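Local atomic coordinates of GGDEF family protein (Vibrio cholerae, PDB entry 5GZS), a protein that is a diguanylate cyclase that probably makes cyclic di-GMP, with a periplasmic portion that binds arginine in a solute-binding-protein-like domain. Residues V329-I337 with L349-I357. Numbering follows the deposited sequence.
Sequences VSELVAERI and LQQMLPNKI
Lys-356 is the long bump of this contact: its side chain runs out extended as far as CE, CG anti to the backbone N (chi1 171°), then bends at the last torsion to put NZ into the hollow of the loop 332-335. Three backbone carbonyls line that hollow. NZ donates to Glu-335 O at 3.3 Å, in the carbonyl plane with a C=O...N angle of 155°, and more weakly to Leu-332 O and Val-333 O. The type I turn from Leu-332 to Glu-335 curls the chain so that these oxygens converge on one charge. One atom back from NZ, CE lies 3.7 Å from Ile-337 CD1, the two side chains crossing at about a right angle.

Strand 337-340, helix 344-352 and strand 359-361 form a beta-alpha-beta unit of the second solute-binding-type domain, the strands parallel neighbours; the contact sets the loop entering the first strand against the helix end and following turn. Leu-353 fits between Val-329 and Ile-337: CD1 meets Ile-337 CD1 at 3.9 Å, while CD2 sits over Val-329 O and Ser-330 CA. Ile-337 also meets Leu-349 tip to tip, CG2 to CD1, both resting on Val-380 of strand 378-382. Farther along, Met-352, a selenomethionine bent at chi3 (88°), lays CE against Val-329 CG1 at 3.8 Å, and Phe-408 touches both residues. Ser-330 OG is hydrogen-bonded to Ile-163 O of the second subunit.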
ATOM      1  N   VAL A 329     -13.479   0.424  12.555  1.00 55.12           N
ATOM      2  CA  VAL A 329     -13.562   0.008  13.952  1.00 54.85           C
ATOM      3  C   VAL A 329     -13.882   1.139  14.941  1.00 58.11           C
ATOM      4  O   VAL A 329     -14.378   0.883  16.042  1.00 60.29           O
ATOM      5  CB  VAL A 329     -12.247  -0.731  14.381  1.00 54.17           C
ATOM      6  CG1 VAL A 329     -11.017   0.172  14.306  1.00 55.67           C
ATOM      7  CG2 VAL A 329     -12.393  -1.345  15.767  1.00 53.71           C
ATOM      8  N   SER A 330     -13.652   2.386  14.545  1.00 59.71           N
ATOM      9  CA  SER A 330     -14.071   3.537  15.359  1.00 57.63           C
ATOM     10  C   SER A 330     -15.580   3.599  15.593  1.00 62.93           C
ATOM     11  O   SER A 330     -16.055   4.240  16.537  1.00 58.42           O
ATOM     12  CB  SER A 330     -13.631   4.845  14.710  1.00 62.49           C
ATOM     13  OG  SER A 330     -12.329   5.189  15.128  1.00 65.79           O
ATOM     14  N   GLU A 331     -16.335   2.938  14.728  1.00 58.25           N
ATOM     15  CA  GLU A 331     -17.780   2.926  14.866  1.00 60.09           C
ATOM     16  C   GLU A 331     -18.253   1.783  15.782  1.00 68.42           C
ATOM     17  O   GLU A 331     -19.452   1.486  15.814  1.00 61.58           O
ATOM     18  CB  GLU A 331     -18.426   2.830  13.479  1.00 61.14           C
ATOM     19  CG  GLU A 331     -18.130   4.043  12.594  1.00 61.57           C
ATOM     20  CD  GLU A 331     -18.377   3.777  11.127  1.00 62.12           C
ATOM     21  OE1 GLU A 331     -18.174   4.691  10.293  1.00 74.05           O
ATOM     22  OE2 GLU A 331     -18.780   2.646  10.798  1.00 63.45           O
ATOM     23  N   LEU A 332     -17.325   1.154  16.524  1.00 58.50           N
ATOM     24  CA  LEU A 332     -17.682   0.085  17.478  1.00 58.51           C
ATOM     25  C   LEU A 332     -17.775   0.575  18.920  1.00 68.63           C
ATOM     26  O   LEU A 332     -17.641  -0.198  19.877  1.00 58.35           O
ATOM     27  CB  LEU A 332     -16.690  -1.074  17.407  1.00 56.81           C
ATOM     28  CG  LEU A 332     -17.338  -2.242  16.665  1.00 58.59           C
ATOM     29  CD1 LEU A 332     -18.043  -1.732  15.426  1.00 58.57           C
ATOM     30  CD2 LEU A 332     -16.354  -3.267  16.279  1.00 55.82           C
ATOM     31  N   VAL A 333     -18.051   1.868  19.041  1.00 62.90           N
ATOM     32  CA  VAL A 333     -17.998   2.614  20.285  1.00 59.89           C
ATOM     33  C   VAL A 333     -18.886   2.022  21.371  1.00 60.84           C
ATOM     34  O   VAL A 333     -18.674   2.249  22.571  1.00 60.73           O
ATOM     35  CB  VAL A 333     -18.397   4.077  20.003  1.00 61.10           C
ATOM     36  CG1 VAL A 333     -19.874   4.175  19.611  1.00 63.08           C
ATOM     37  CG2 VAL A 333     -18.092   4.949  21.173  1.00 61.18           C
ATOM     38  N   ALA A 334     -19.884   1.254  20.943  1.00 61.88           N
ATOM     39  CA  ALA A 334     -20.850   0.693  21.872  1.00 66.44           C
ATOM     40  C   ALA A 334     -21.027  -0.804  21.681  1.00 62.93           C
ATOM     41  O   ALA A 334     -21.930  -1.396  22.255  1.00 78.31           O
ATOM     42  CB  ALA A 334     -22.193   1.402  21.735  1.00 65.20           C
ATOM     43  N   GLU A 335     -20.181  -1.412  20.864  1.00 61.54           N
ATOM     44  CA  GLU A 335     -20.162  -2.865  20.752  1.00 66.00           C
ATOM     45  C   GLU A 335     -19.195  -3.473  21.777  1.00 67.55           C
ATOM     46  O   GLU A 335     -18.214  -2.841  22.185  1.00 58.66           O
ATOM     47  CB  GLU A 335     -19.765  -3.301  19.338  1.00 62.47           C
ATOM     48  CG  GLU A 335     -20.729  -2.876  18.243  1.00 62.03           C
ATOM     49  CD  GLU A 335     -22.006  -3.705  18.200  1.00 64.99           C
ATOM     50  OE1 GLU A 335     -22.949  -3.299  17.488  1.00 65.39           O
ATOM     51  OE2 GLU A 335     -22.068  -4.765  18.857  1.00 63.87           O
ATOM     52  N   ARG A 336     -19.475  -4.706  22.181  1.00 60.22           N
ATOM     53  CA  ARG A 336     -18.629  -5.396  23.137  1.00 62.95           C
ATOM     54  C   ARG A 336     -17.448  -6.031  22.422  1.00 64.51           C
ATOM     55  O   ARG A 336     -17.629  -6.943  21.615  1.00 71.50           O
ATOM     56  CB  ARG A 336     -19.425  -6.459  23.890  1.00 60.40           C
ATOM     57  CG  ARG A 336     -20.564  -5.917  24.739  1.00 62.20           C
ATOM     58  CD  ARG A 336     -21.089  -6.986  25.687  1.00 66.39           C
ATOM     59  NE  ARG A 336     -22.512  -7.231  25.505  1.00 67.74           N
ATOM     60  CZ  ARG A 336     -23.032  -8.249  24.822  1.00 76.78           C
ATOM     61  NH1 ARG A 336     -22.253  -9.154  24.240  1.00 65.08           N
ATOM     62  NH2 ARG A 336     -24.356  -8.358  24.725  1.00 83.92           N
ATOM     63  N   ILE A 337     -16.244  -5.547  22.695  1.00 55.80           N
ATOM     64  CA  ILE A 337     -15.077  -6.105  22.043  1.00 54.13           C
ATOM     65  C   ILE A 337     -14.263  -6.914  23.021  1.00 57.66           C
ATOM     66  O   ILE A 337     -13.915  -6.442  24.108  1.00 67.53           O
ATOM     67  CB  ILE A 337     -14.184  -5.030  21.413  1.00 52.99           C
ATOM     68  CG1 ILE A 337     -14.882  -4.397  20.195  1.00 53.81           C
ATOM     69  CG2 ILE A 337     -12.874  -5.643  20.971  1.00 51.24           C
ATOM     70  CD1 ILE A 337     -14.375  -3.037  19.858  1.00 53.40           C
ATOM     71  N   LEU A 349      -6.250  -1.387  20.864  1.00 52.67           N
ATOM     72  CA  LEU A 349      -7.565  -0.807  20.955  1.00 52.40           C
ATOM     73  C   LEU A 349      -7.541   0.336  21.939  1.00 55.89           C
ATOM     74  O   LEU A 349      -8.239   1.338  21.747  1.00 68.58           O
ATOM     75  CB  LEU A 349      -8.600  -1.857  21.343  1.00 52.97           C
ATOM     76  CG  LEU A 349      -8.905  -2.825  20.196  1.00 48.45           C
ATOM     77  CD1 LEU A 349     -10.249  -3.467  20.433  1.00 56.07           C
ATOM     78  CD2 LEU A 349      -8.894  -2.115  18.866  1.00 48.53           C
ATOM     79  N   GLN A 350      -6.724   0.213  22.973  1.00 49.93           N
ATOM     80  CA  GLN A 350      -6.636   1.291  23.947  1.00 52.05           C
ATOM     81  C   GLN A 350      -6.094   2.586  23.311  1.00 50.81           C
ATOM     82  O   GLN A 350      -6.477   3.680  23.734  1.00 55.54           O
ATOM     83  CB  GLN A 350      -5.786   0.866  25.137  1.00 56.92           C
ATOM     84  CG  GLN A 350      -6.521  -0.033  26.122  1.00 63.68           C
ATOM     85  CD  GLN A 350      -5.588  -0.644  27.150  1.00 60.46           C
ATOM     86  OE1 GLN A 350      -4.435  -0.930  26.850  1.00 65.38           O
ATOM     87  NE2 GLN A 350      -6.087  -0.855  28.362  1.00 65.32           N
ATOM     88  N   GLN A 351      -5.228   2.468  22.295  1.00 49.53           N
ATOM     89  CA  GLN A 351      -4.831   3.647  21.525  1.00 56.86           C
ATOM     90  C   GLN A 351      -6.038   3.984  20.652  1.00 60.87           C
ATOM     91  O   GLN A 351      -6.660   5.034  20.825  1.00 72.16           O
ATOM     92  CB  GLN A 351      -3.564   3.416  20.678  1.00 54.84           C
ATOM     93  CG  GLN A 351      -2.640   4.648  20.461  1.00 95.07           C
ATOM     94  CD  GLN A 351      -3.246   5.827  19.660  1.00 97.01           C
ATOM     95  OE1 GLN A 351      -4.351   5.726  19.130  1.00105.16           O
ATOM     96  NE2 GLN A 351      -2.504   6.949  19.576  1.00 94.65           N
HETATM   97  N   MSE A 352      -6.393   3.073  19.751  1.00 52.00           N
HETATM   98  CA  MSE A 352      -7.446   3.316  18.760  1.00 48.74           C
HETATM   99  C   MSE A 352      -8.829   3.697  19.329  1.00 59.88           C
HETATM  100  O   MSE A 352      -9.472   4.599  18.803  1.00 56.50           O
HETATM  101  CB  MSE A 352      -7.552   2.081  17.878  1.00 48.03           C
HETATM  102  CG  MSE A 352      -6.390   2.018  16.909  1.00 46.90           C
HETATM  103 SE   MSE A 352      -6.553   0.645  15.589  1.00 73.87          SE
HETATM  104  CE  MSE A 352      -7.557   1.668  14.266  1.00144.29           C
ATOM    105  N   LEU A 353      -9.280   3.059  20.416  1.00 62.19           N
ATOM    106  CA  LEU A 353     -10.580   3.427  21.014  1.00 60.79           C
ATOM    107  C   LEU A 353     -10.432   3.857  22.475  1.00 63.47           C
ATOM    108  O   LEU A 353     -10.830   3.128  23.395  1.00 63.31           O
ATOM    109  CB  LEU A 353     -11.566   2.264  20.909  1.00 61.05           C
ATOM    110  CG  LEU A 353     -11.493   1.490  19.588  1.00 61.60           C
ATOM    111  CD1 LEU A 353     -12.215   0.160  19.718  1.00 64.50           C
ATOM    112  CD2 LEU A 353     -12.060   2.298  18.473  1.00 52.94           C
ATOM    113  N   PRO A 354      -9.887   5.064  22.687  1.00 62.79           N
ATOM    114  CA  PRO A 354      -9.448   5.537  24.004  1.00 67.95           C
ATOM    115  C   PRO A 354     -10.547   5.513  25.057  1.00 72.00           C
ATOM    116  O   PRO A 354     -11.695   5.820  24.741  1.00 82.04           O
ATOM    117  CB  PRO A 354      -9.006   6.981  23.727  1.00 68.47           C
ATOM    118  CG  PRO A 354      -8.780   7.054  22.245  1.00 63.99           C
ATOM    119  CD  PRO A 354      -9.754   6.103  21.649  1.00 64.49           C
ATOM    120  N   ASN A 355     -10.192   5.128  26.282  1.00 69.82           N
ATOM    121  CA  ASN A 355     -11.094   5.198  27.439  1.00 67.18           C
ATOM    122  C   ASN A 355     -12.359   4.347  27.305  1.00 67.20           C
ATOM    123  O   ASN A 355     -13.321   4.507  28.057  1.00 66.13           O
ATOM    124  CB  ASN A 355     -11.488   6.651  27.693  1.00 71.68           C
ATOM    125  CG  ASN A 355     -11.886   6.891  29.111  1.00 76.49           C
ATOM    126  OD1 ASN A 355     -11.428   6.186  30.015  1.00 86.58           O
ATOM    127  ND2 ASN A 355     -12.765   7.866  29.327  1.00 72.22           N
ATOM    128  N   LYS A 356     -12.349   3.457  26.321  1.00 65.03           N
ATOM    129  CA  LYS A 356     -13.467   2.568  26.039  1.00 66.24           C
ATOM    130  C   LYS A 356     -13.292   1.268  26.823  1.00 72.71           C
ATOM    131  O   LYS A 356     -12.164   0.794  27.010  1.00 71.07           O
ATOM    132  CB  LYS A 356     -13.547   2.287  24.533  1.00 54.90           C
ATOM    133  CG  LYS A 356     -14.533   1.207  24.112  1.00 58.35           C
ATOM    134  CD  LYS A 356     -14.246   0.725  22.689  1.00 62.27           C
ATOM    135  CE  LYS A 356     -15.263  -0.301  22.231  1.00 62.21           C
ATOM    136  NZ  LYS A 356     -16.551  -0.141  22.967  1.00 57.23           N
ATOM    137  N   ILE A 357     -14.395   0.688  27.286  1.00 74.12           N
ATOM    138  CA  ILE A 357     -14.295  -0.602  27.943  1.00 65.38           C
ATOM    139  C   ILE A 357     -14.048  -1.702  26.931  1.00 68.63           C
ATOM    140  O   ILE A 357     -14.842  -1.907  26.002  1.00 66.67           O
ATOM    141  CB  ILE A 357     -15.542  -0.967  28.738  1.00 65.98           C
ATOM    142  CG1 ILE A 357     -15.697  -0.020  29.914  1.00 68.58           C
ATOM    143  CG2 ILE A 357     -15.353  -2.362  29.327  1.00 66.25           C
ATOM    144  CD1 ILE A 357     -14.491  -0.088  30.852  1.00 74.39           C
TER